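PDB 5F1S: polymeric Immunoglobulin Receptor from Oncorhynchus mykiss, which probably binds polymeric immunoglobulins and carries them across mucosal epithelia, its released ectodomain serving as secretory component. Local coordinates for residues V131-S136 and Y194-G199; E143-R148 and S153-T158; G162-E165 and E170-D173. One frame throughout, in Å; residues are numbered along the deposited sequence.

In the fold
All three contacts belong to the second immunoglobulin domain of the chain. Contact 1 is the disulfide between its two sheets. Contact 2 is the 144-148/156-157 hairpin, which lies in the same sheet as strand 192-198 of contact 1; the two centres are 10 Å apart, and W195 N approaches C147 O at 2.7 Å. Contact 3, a hairpin at the edge of the other sheet, is centred 10 Å from contact 2 and 12 Å from contact 1. D173 connects all three: its OD2 forms a salt bridge with K144 NZ at 2.8 Å, and its OD1 lies 2.7 Å from Y135 OH. Side-chain packing of L156 with Y164 and I171 adds an apolar bridge.

Contact 1: V131-S136 and Y194-G199; sequences VQCLYS and YWCAAG
C133 and C196 form the intersheet disulfide of the immunoglobulin fold, the bond that ties strand 129-135 of one sheet of the V-set sandwich to strand 192-198 of the other. The covalent link does most of the joining: C133 SG meets C196 SG at 2.0 Å, drawing the two CA atoms to 6.2 Å from each other. Both cysteines point into the space between the sheets, and each sulfur stands beside its own backbone N, opposite its carbonyl carbon. The C-S-S-C torsion, -55°, is tighter than the near-right angle of a relaxed disulfide, and C133 CB accordingly comes to 3.5 Å from C196 CB.

No hydrogen bond crosses here, because the strands face each other as layers; the backbone of C133 pairs instead with F179 in its own sheet. Apolar packing covers the bridge. The indole of W146 touches both V131 and C196, the tryptophan-on-disulfide packing familiar from immunoglobulin domains, and Y194 stacks its ring on the same W146. V131, two residues before C133 and on the same side of the strand, holds CG1 anti to its N (chi1 177°), and this methyl rests 4.1 Å from C196 SG.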
loop_
_atom_site.group_PDB
_atom_site.type_symbol
_atom_site.label_atom_id
_atom_site.label_comp_id
_atom_site.label_asym_id
_atom_site.label_seq_id
_atom_site.Cartn_x
_atom_site.Cartn_y
_atom_site.Cartn_z
ATOM N N VAL A 131 -11.339 2.603 12.116
ATOM C CA VAL A 131 -10.478 1.599 11.513
ATOM C C VAL A 131 -10.531 1.836 10.018
ATOM O O VAL A 131 -11.626 1.965 9.456
ATOM C CB VAL A 131 -10.976 0.180 11.842
ATOM C CG1 VAL A 131 -10.134 -0.880 11.149
ATOM C CG2 VAL A 131 -11.047 -0.073 13.350
ATOM N N GLN A 132 -9.379 1.876 9.369
ATOM C CA GLN A 132 -9.350 2.089 7.928
ATOM C C GLN A 132 -8.895 0.806 7.253
ATOM O O GLN A 132 -7.723 0.419 7.345
ATOM C CB GLN A 132 -8.459 3.250 7.505
ATOM C CG GLN A 132 -8.771 3.567 6.000
ATOM C CD GLN A 132 -8.212 4.892 5.516
ATOM O OE1 GLN A 132 -7.721 5.700 6.303
ATOM N NE2 GLN A 132 -8.302 5.122 4.217
ATOM N N CYS A 133 -9.834 0.131 6.609
ATOM C CA CYS A 133 -9.574 -1.111 5.917
ATOM C C CYS A 133 -9.319 -0.817 4.446
ATOM O O CYS A 133 -10.174 -0.236 3.770
ATOM C CB CYS A 133 -10.745 -2.070 6.028
ATOM S SG CYS A 133 -11.624 -2.206 7.664
ATOM N N LEU A 134 -8.185 -1.250 3.948
ATOM C CA LEU A 134 -7.805 -1.044 2.561
ATOM C C LEU A 134 -8.056 -2.303 1.753
ATOM O O LEU A 134 -7.969 -3.414 2.271
ATOM C CB LEU A 134 -6.331 -0.693 2.461
ATOM C CG LEU A 134 -5.876 0.400 3.430
ATOM C CD1 LEU A 134 -4.357 0.552 3.266
ATOM C CD2 LEU A 134 -6.548 1.705 3.102
ATOM N N TYR A 135 -8.377 -2.138 0.467
ATOM C CA TYR A 135 -8.583 -3.324 -0.342
ATOM C C TYR A 135 -8.129 -3.118 -1.777
ATOM O O TYR A 135 -8.048 -1.995 -2.261
ATOM C CB TYR A 135 -10.049 -3.763 -0.314
ATOM C CG TYR A 135 -11.009 -2.751 -0.808
ATOM C CD1 TYR A 135 -11.237 -2.587 -2.174
ATOM C CD2 TYR A 135 -11.692 -1.959 0.060
ATOM C CE1 TYR A 135 -12.146 -1.663 -2.630
ATOM C CE2 TYR A 135 -12.606 -1.009 -0.390
ATOM C CZ TYR A 135 -12.831 -0.891 -1.742
ATOM O OH TYR A 135 -13.738 0.037 -2.186
ATOM N N SER A 136 -7.767 -4.225 -2.421
ATOM C CA SER A 136 -7.251 -4.216 -3.779
ATOM C C SER A 136 -8.397 -4.150 -4.789
ATOM O O SER A 136 -9.584 -4.343 -4.456
ATOM C CB SER A 136 -6.395 -5.435 -4.052
ATOM O OG SER A 136 -7.148 -6.635 -3.978
ATOM N N TYR A 194 -11.262 -8.500 15.647
ATOM C CA TYR A 194 -12.276 -8.260 14.624
ATOM C C TYR A 194 -11.682 -8.559 13.259
ATOM O O TYR A 194 -10.466 -8.691 13.095
ATOM C CB TYR A 194 -12.746 -6.804 14.623
ATOM C CG TYR A 194 -13.503 -6.431 15.870
ATOM C CD1 TYR A 194 -14.902 -6.458 15.881
ATOM C CD2 TYR A 194 -12.817 -6.090 17.056
ATOM C CE1 TYR A 194 -15.604 -6.141 17.022
ATOM C CE2 TYR A 194 -13.503 -5.782 18.214
ATOM C CZ TYR A 194 -14.914 -5.793 18.185
ATOM O OH TYR A 194 -15.651 -5.496 19.293
ATOM N N TRP A 195 -12.550 -8.552 12.253
ATOM C CA TRP A 195 -12.155 -8.716 10.870
ATOM C C TRP A 195 -12.725 -7.586 10.029
ATOM O O TRP A 195 -13.917 -7.263 10.163
ATOM C CB TRP A 195 -12.672 -10.031 10.298
ATOM C CG TRP A 195 -12.231 -11.282 10.900
ATOM C CD1 TRP A 195 -12.990 -12.118 11.656
ATOM C CD2 TRP A 195 -10.946 -11.876 10.801
ATOM N NE1 TRP A 195 -12.254 -13.227 12.019
ATOM C CE2 TRP A 195 -11.007 -13.119 11.481
ATOM C CE3 TRP A 195 -9.760 -11.517 10.177
ATOM C CZ2 TRP A 195 -9.914 -13.958 11.598
ATOM C CZ3 TRP A 195 -8.657 -12.403 10.268
ATOM C CH2 TRP A 195 -8.759 -13.596 10.959
ATOM N N CYS A 196 -11.875 -6.999 9.172
ATOM C CA CYS A 196 -12.296 -6.320 7.944
ATOM C C CYS A 196 -12.353 -7.397 6.879
ATOM O O CYS A 196 -11.393 -8.136 6.719
ATOM C CB CYS A 196 -11.290 -5.236 7.489
ATOM S SG CYS A 196 -11.021 -3.880 8.554
ATOM N N ALA A 197 -13.447 -7.488 6.112
ATOM C CA ALA A 197 -13.512 -8.596 5.172
ATOM C C ALA A 197 -14.295 -8.192 3.930
ATOM O O ALA A 197 -15.090 -7.257 3.949
ATOM C CB ALA A 197 -14.162 -9.883 5.739
ATOM N N ALA A 198 -13.951 -8.848 2.841
ATOM C CA ALA A 198 -14.651 -8.700 1.566
ATOM C C ALA A 198 -14.466 -10.008 0.823
ATOM O O ALA A 198 -13.365 -10.566 0.803
ATOM C CB ALA A 198 -14.135 -7.505 0.766
ATOM N N GLY A 199 -15.541 -10.535 0.248
ATOM C CA GLY A 199 -15.378 -11.863 -0.325
ATOM C C GLY A 199 -14.842 -12.845 0.695
ATOM O O GLY A 199 -15.268 -12.868 1.851
#

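Contact 2: E143-R148 and S153-T158; sequences EKRWCR and SSCLVT
T158 and K144 are joined twice: K144 N donates to T158 OG1 at 2.9 Å, nearly straight at 166°, and T158 N returns a bond to K144 O, also 2.9 Å. A chi1 of 54° sets OG1 between its own N and carbonyl carbon, turned back to the K144 amide. A valine here would probably keep the backbone bond but deprive the K144 N-H of its side-chain acceptor. W146 and L156 form a matching backbone pair, W146 N to L156 O at 3.0 Å and L156 N to W146 O at 2.9 Å. At the far end R148 N donates to S154 OG at 2.8 Å; that hydroxyl also bonds to D151 O, in the loop between the strands.

These bonds make a beta hairpin of the C and C' strands of the V-set domain, strand 156-157 lying at the sheet edge. A second disulfide crosses it, C147 SG to C155 SG at 2.1 Å with a torsion of 104°, a counterpart of the C34-C42 disulfide in the first domain. The R145 guanidinium, whose NH1 bonds to G199 O, brings its edge to this bridge, C155 SG lying in its plane. On the same face R145 CB packs on V157 CG2 at 3.9 Å. On the other, L156 CD1 reaches the edge of the W146 indole, 4.4 Å from W146 CD1.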
loop_
_atom_site.group_PDB
_atom_site.type_symbol
_atom_site.label_atom_id
_atom_site.label_comp_id
_atom_site.label_asym_id
_atom_site.label_seq_id
_atom_site.Cartn_x
_atom_site.Cartn_y
_atom_site.Cartn_z
ATOM N N GLU A 143 -19.588 -6.442 -1.308
ATOM C CA GLU A 143 -20.031 -5.895 -0.048
ATOM C C GLU A 143 -18.862 -6.011 0.929
ATOM O O GLU A 143 -18.095 -6.978 0.883
ATOM C CB GLU A 143 -21.267 -6.634 0.479
ATOM C CG GLU A 143 -21.037 -8.035 0.825
ATOM C CD GLU A 143 -22.300 -8.699 1.335
ATOM O OE1 GLU A 143 -23.419 -8.182 1.053
ATOM O OE2 GLU A 143 -22.154 -9.720 2.032
ATOM N N LYS A 144 -18.706 -5.006 1.773
ATOM C CA LYS A 144 -17.658 -5.004 2.790
ATOM C C LYS A 144 -18.266 -5.355 4.142
ATOM O O LYS A 144 -19.417 -5.005 4.417
ATOM C CB LYS A 144 -17.009 -3.636 2.856
ATOM C CG LYS A 144 -16.539 -3.106 1.492
ATOM C CD LYS A 144 -15.678 -4.112 0.791
ATOM C CE LYS A 144 -15.020 -3.532 -0.433
ATOM N NZ LYS A 144 -15.947 -2.961 -1.484
ATOM N N ARG A 145 -17.482 -6.005 5.013
ATOM C CA ARG A 145 -18.029 -6.383 6.310
ATOM C C ARG A 145 -17.040 -6.162 7.447
ATOM O O ARG A 145 -15.822 -6.125 7.257
ATOM C CB ARG A 145 -18.515 -7.827 6.345
ATOM C CG ARG A 145 -17.808 -8.811 5.599
ATOM C CD ARG A 145 -18.659 -10.113 5.470
ATOM N NE ARG A 145 -17.767 -11.236 5.661
ATOM C CZ ARG A 145 -16.983 -11.728 4.708
ATOM N NH1 ARG A 145 -17.022 -11.214 3.497
ATOM N NH2 ARG A 145 -16.169 -12.747 4.964
ATOM N N TRP A 146 -17.619 -5.927 8.617
ATOM C CA TRP A 146 -16.912 -5.793 9.885
ATOM C C TRP A 146 -17.500 -6.831 10.830
ATOM O O TRP A 146 -18.716 -6.828 11.068
ATOM C CB TRP A 146 -17.077 -4.388 10.421
ATOM C CG TRP A 146 -16.572 -4.137 11.804
ATOM C CD1 TRP A 146 -17.309 -3.967 12.930
ATOM C CD2 TRP A 146 -15.192 -3.989 12.197
ATOM N NE1 TRP A 146 -16.467 -3.694 14.019
ATOM C CE2 TRP A 146 -15.170 -3.733 13.582
ATOM C CE3 TRP A 146 -13.983 -4.046 11.500
ATOM C CZ2 TRP A 146 -13.971 -3.513 14.303
ATOM C CZ3 TRP A 146 -12.781 -3.847 12.226
ATOM C CH2 TRP A 146 -12.801 -3.582 13.596
ATOM N N CYS A 147 -16.666 -7.766 11.297
ATOM C CA CYS A 147 -17.111 -8.916 12.053
ATOM C C CYS A 147 -16.283 -9.051 13.323
ATOM O O CYS A 147 -15.069 -8.791 13.329
ATOM C CB CYS A 147 -16.986 -10.224 11.239
ATOM S SG CYS A 147 -17.588 -10.035 9.486
ATOM N N ARG A 148 -16.926 -9.515 14.385
ATOM C CA ARG A 148 -16.181 -9.866 15.593
ATOM C C ARG A 148 -15.650 -11.287 15.436
ATOM O O ARG A 148 -16.384 -12.192 15.047
ATOM C CB ARG A 148 -17.063 -9.740 16.850
ATOM C CG ARG A 148 -16.242 -9.956 18.147
ATOM C CD ARG A 148 -16.877 -9.342 19.377
ATOM N NE ARG A 148 -16.209 -9.849 20.577
ATOM C CZ ARG A 148 -15.325 -9.172 21.289
ATOM N NH1 ARG A 148 -14.986 -7.952 20.946
ATOM N NH2 ARG A 148 -14.766 -9.714 22.350
ATOM N N SER A 153 -22.220 -14.760 13.130
ATOM C CA SER A 153 -23.458 -14.003 12.993
ATOM C C SER A 153 -23.275 -12.525 13.275
ATOM O O SER A 153 -24.253 -11.777 13.249
ATOM C CB SER A 153 -24.507 -14.558 13.950
ATOM O OG SER A 153 -24.159 -14.167 15.282
ATOM N N SER A 154 -22.055 -12.068 13.543
ATOM C CA SER A 154 -21.890 -10.702 14.003
ATOM C C SER A 154 -21.604 -9.724 12.880
ATOM O O SER A 154 -21.528 -8.525 13.156
ATOM C CB SER A 154 -20.758 -10.605 15.039
ATOM O OG SER A 154 -19.491 -10.709 14.400
ATOM N N CYS A 155 -21.441 -10.181 11.636
ATOM C CA CYS A 155 -21.003 -9.278 10.573
ATOM C C CYS A 155 -21.992 -8.142 10.335
ATOM O O CYS A 155 -23.209 -8.336 10.279
ATOM C CB CYS A 155 -20.773 -10.021 9.245
ATOM S SG CYS A 155 -19.386 -11.137 9.253
ATOM N N LEU A 156 -21.445 -6.948 10.196
ATOM C CA LEU A 156 -22.149 -5.776 9.722
ATOM C C LEU A 156 -21.693 -5.495 8.294
ATOM O O LEU A 156 -20.487 -5.389 8.037
ATOM C CB LEU A 156 -21.862 -4.588 10.627
ATOM C CG LEU A 156 -22.010 -4.866 12.113
ATOM C CD1 LEU A 156 -21.669 -3.600 12.843
ATOM C CD2 LEU A 156 -23.439 -5.304 12.454
ATOM N N VAL A 157 -22.646 -5.380 7.363
ATOM C CA VAL A 157 -22.328 -5.447 5.942
ATOM C C VAL A 157 -22.836 -4.183 5.251
ATOM O O VAL A 157 -23.912 -3.665 5.580
ATOM C CB VAL A 157 -22.912 -6.721 5.314
ATOM C CG1 VAL A 157 -22.553 -6.807 3.840
ATOM C CG2 VAL A 157 -22.409 -7.954 6.056
ATOM N N THR A 158 -22.041 -3.664 4.317
ATOM C CA THR A 158 -22.412 -2.464 3.603
ATOM C C THR A 158 -23.515 -2.775 2.595
ATOM O O THR A 158 -23.631 -3.898 2.093
ATOM C CB THR A 158 -21.238 -1.886 2.824
ATOM O OG1 THR A 158 -20.707 -2.916 1.991
ATOM C CG2 THR A 158 -20.175 -1.364 3.760
#

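Contact 3: G162-E165 and E170-D173; sequences GRYE and EIRD
G162 O receives two groups from the partner strand: D173 N, in a hydrogen bond of 2.8 Å, and R172 CA, 3.6 Å from the same oxygen in a longer CA-H...O contact. A CB at G162 would probably sit tight against D173 O and against the carbonyl O of the preceding residue, and a positive phi suits the glycine found there. D173 CB lies 3.4 Å from G162 O, and its carboxylate is fixed from outside the hairpin by Y135 OH and L175 N on OD1 and by K144 on OD2.

From here the strands run antiparallel, 171° between their directions, as a beta hairpin on the outer rim of one V-set sheet, strand 163-165 being outermost. Y164 N bonds to I171 O at 3.0 Å, and I171 N to Y164 O at 2.8 Å. The side chains of this pair share the inward face: Y164 CB lies 4.0 Å from both I171 CB and CD1, while the ring, directed by a CG anti to N (chi1 174°), runs on to a hydroxyl bonded to D166. L156 packs on both residues.

The opposite face holds like charges. R163 NH2 stands over a face of the R172 guanidinium, 4.3 Å from its NH2, and E165 OE1 comes to 3.5 Å from E170 OE1, the carboxylate planes 48° apart. E165 OE1 is also salt-bridged to K184, which probably eases the acid pair. With R163, R172 and E165 exposed, solvent is likely to screen these charges, and the backbone bonds and apolar face therefore probably provide most of the cohesion.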
loop_
_atom_site.group_PDB
_atom_site.type_symbol
_atom_site.label_atom_id
_atom_site.label_comp_id
_atom_site.label_asym_id
_atom_site.label_seq_id
_atom_site.Cartn_x
_atom_site.Cartn_y
_atom_site.Cartn_z
ATOM N N GLY A 162 -22.471 1.276 -0.416
ATOM C CA GLY A 162 -21.250 1.261 0.375
ATOM C C GLY A 162 -21.410 1.733 1.808
ATOM O O GLY A 162 -20.436 2.203 2.412
ATOM N N ARG A 163 -22.608 1.608 2.384
ATOM C CA ARG A 163 -22.910 2.232 3.665
ATOM C C ARG A 163 -23.550 1.242 4.616
ATOM O O ARG A 163 -24.311 0.357 4.205
ATOM C CB ARG A 163 -23.829 3.467 3.499
ATOM C CG ARG A 163 -23.087 4.595 2.822
ATOM C CD ARG A 163 -23.747 5.964 2.882
ATOM N NE ARG A 163 -22.853 6.956 2.274
ATOM C CZ ARG A 163 -23.183 8.215 2.006
ATOM N NH1 ARG A 163 -24.400 8.659 2.292
ATOM N NH2 ARG A 163 -22.296 9.033 1.447
ATOM N N TYR A 164 -23.206 1.383 5.896
ATOM C CA TYR A 164 -23.868 0.682 6.983
ATOM C C TYR A 164 -23.880 1.642 8.148
ATOM O O TYR A 164 -22.885 2.326 8.409
ATOM C CB TYR A 164 -23.183 -0.627 7.404
ATOM C CG TYR A 164 -23.851 -1.211 8.637
ATOM C CD1 TYR A 164 -24.843 -2.184 8.512
ATOM C CD2 TYR A 164 -23.529 -0.755 9.915
ATOM C CE1 TYR A 164 -25.495 -2.694 9.614
ATOM C CE2 TYR A 164 -24.187 -1.240 11.024
ATOM C CZ TYR A 164 -25.174 -2.212 10.871
ATOM O OH TYR A 164 -25.821 -2.719 11.969
ATOM N N GLU A 165 -25.007 1.722 8.842
ATOM C CA GLU A 165 -25.031 2.578 10.018
ATOM C C GLU A 165 -26.082 2.066 10.989
ATOM O O GLU A 165 -27.204 1.756 10.580
ATOM C CB GLU A 165 -25.297 4.036 9.646
ATOM C CG GLU A 165 -25.331 4.949 10.869
ATOM C CD GLU A 165 -24.976 6.415 10.584
ATOM O OE1 GLU A 165 -24.125 6.982 11.325
ATOM O OE2 GLU A 165 -25.570 7.005 9.650
ATOM N N GLU A 170 -20.630 2.841 12.164
ATOM C CA GLU A 170 -20.836 3.270 10.787
ATOM C C GLU A 170 -19.729 2.697 9.901
ATOM O O GLU A 170 -18.549 2.688 10.279
ATOM C CB GLU A 170 -20.869 4.783 10.675
ATOM C CG GLU A 170 -21.035 5.284 9.209
ATOM C CD GLU A 170 -20.879 6.783 9.055
ATOM O OE1 GLU A 170 -20.932 7.491 10.083
ATOM O OE2 GLU A 170 -20.694 7.251 7.901
ATOM N N ILE A 171 -20.116 2.184 8.737
ATOM C CA ILE A 171 -19.152 1.790 7.721
ATOM C C ILE A 171 -19.386 2.649 6.493
ATOM O O ILE A 171 -20.537 2.814 6.060
ATOM C CB ILE A 171 -19.263 0.299 7.377
ATOM C CG1 ILE A 171 -19.229 -0.570 8.634
ATOM C CG2 ILE A 171 -18.145 -0.082 6.397
ATOM C CD1 ILE A 171 -19.546 -2.069 8.394
ATOM N N ARG A 172 -18.295 3.182 5.937
ATOM C CA ARG A 172 -18.328 3.979 4.721
ATOM C C ARG A 172 -17.257 3.452 3.777
ATOM O O ARG A 172 -16.054 3.591 4.043
ATOM C CB ARG A 172 -18.119 5.460 5.024
ATOM C CG ARG A 172 -18.194 6.343 3.778
ATOM C CD ARG A 172 -18.107 7.817 4.124
ATOM N NE ARG A 172 -18.209 8.659 2.934
ATOM C CZ ARG A 172 -18.229 9.989 2.952
ATOM N NH1 ARG A 172 -18.158 10.647 4.101
ATOM N NH2 ARG A 172 -18.323 10.664 1.817
ATOM N N ASP A 173 -17.703 2.870 2.676
ATOM C CA ASP A 173 -16.846 2.367 1.609
ATOM C C ASP A 173 -16.715 3.438 0.542
ATOM O O ASP A 173 -17.731 3.921 0.039
ATOM C CB ASP A 173 -17.484 1.104 1.045
ATOM C CG ASP A 173 -16.657 0.426 -0.048
ATOM O OD1 ASP A 173 -15.544 0.906 -0.346
ATOM O OD2 ASP A 173 -17.130 -0.594 -0.602
#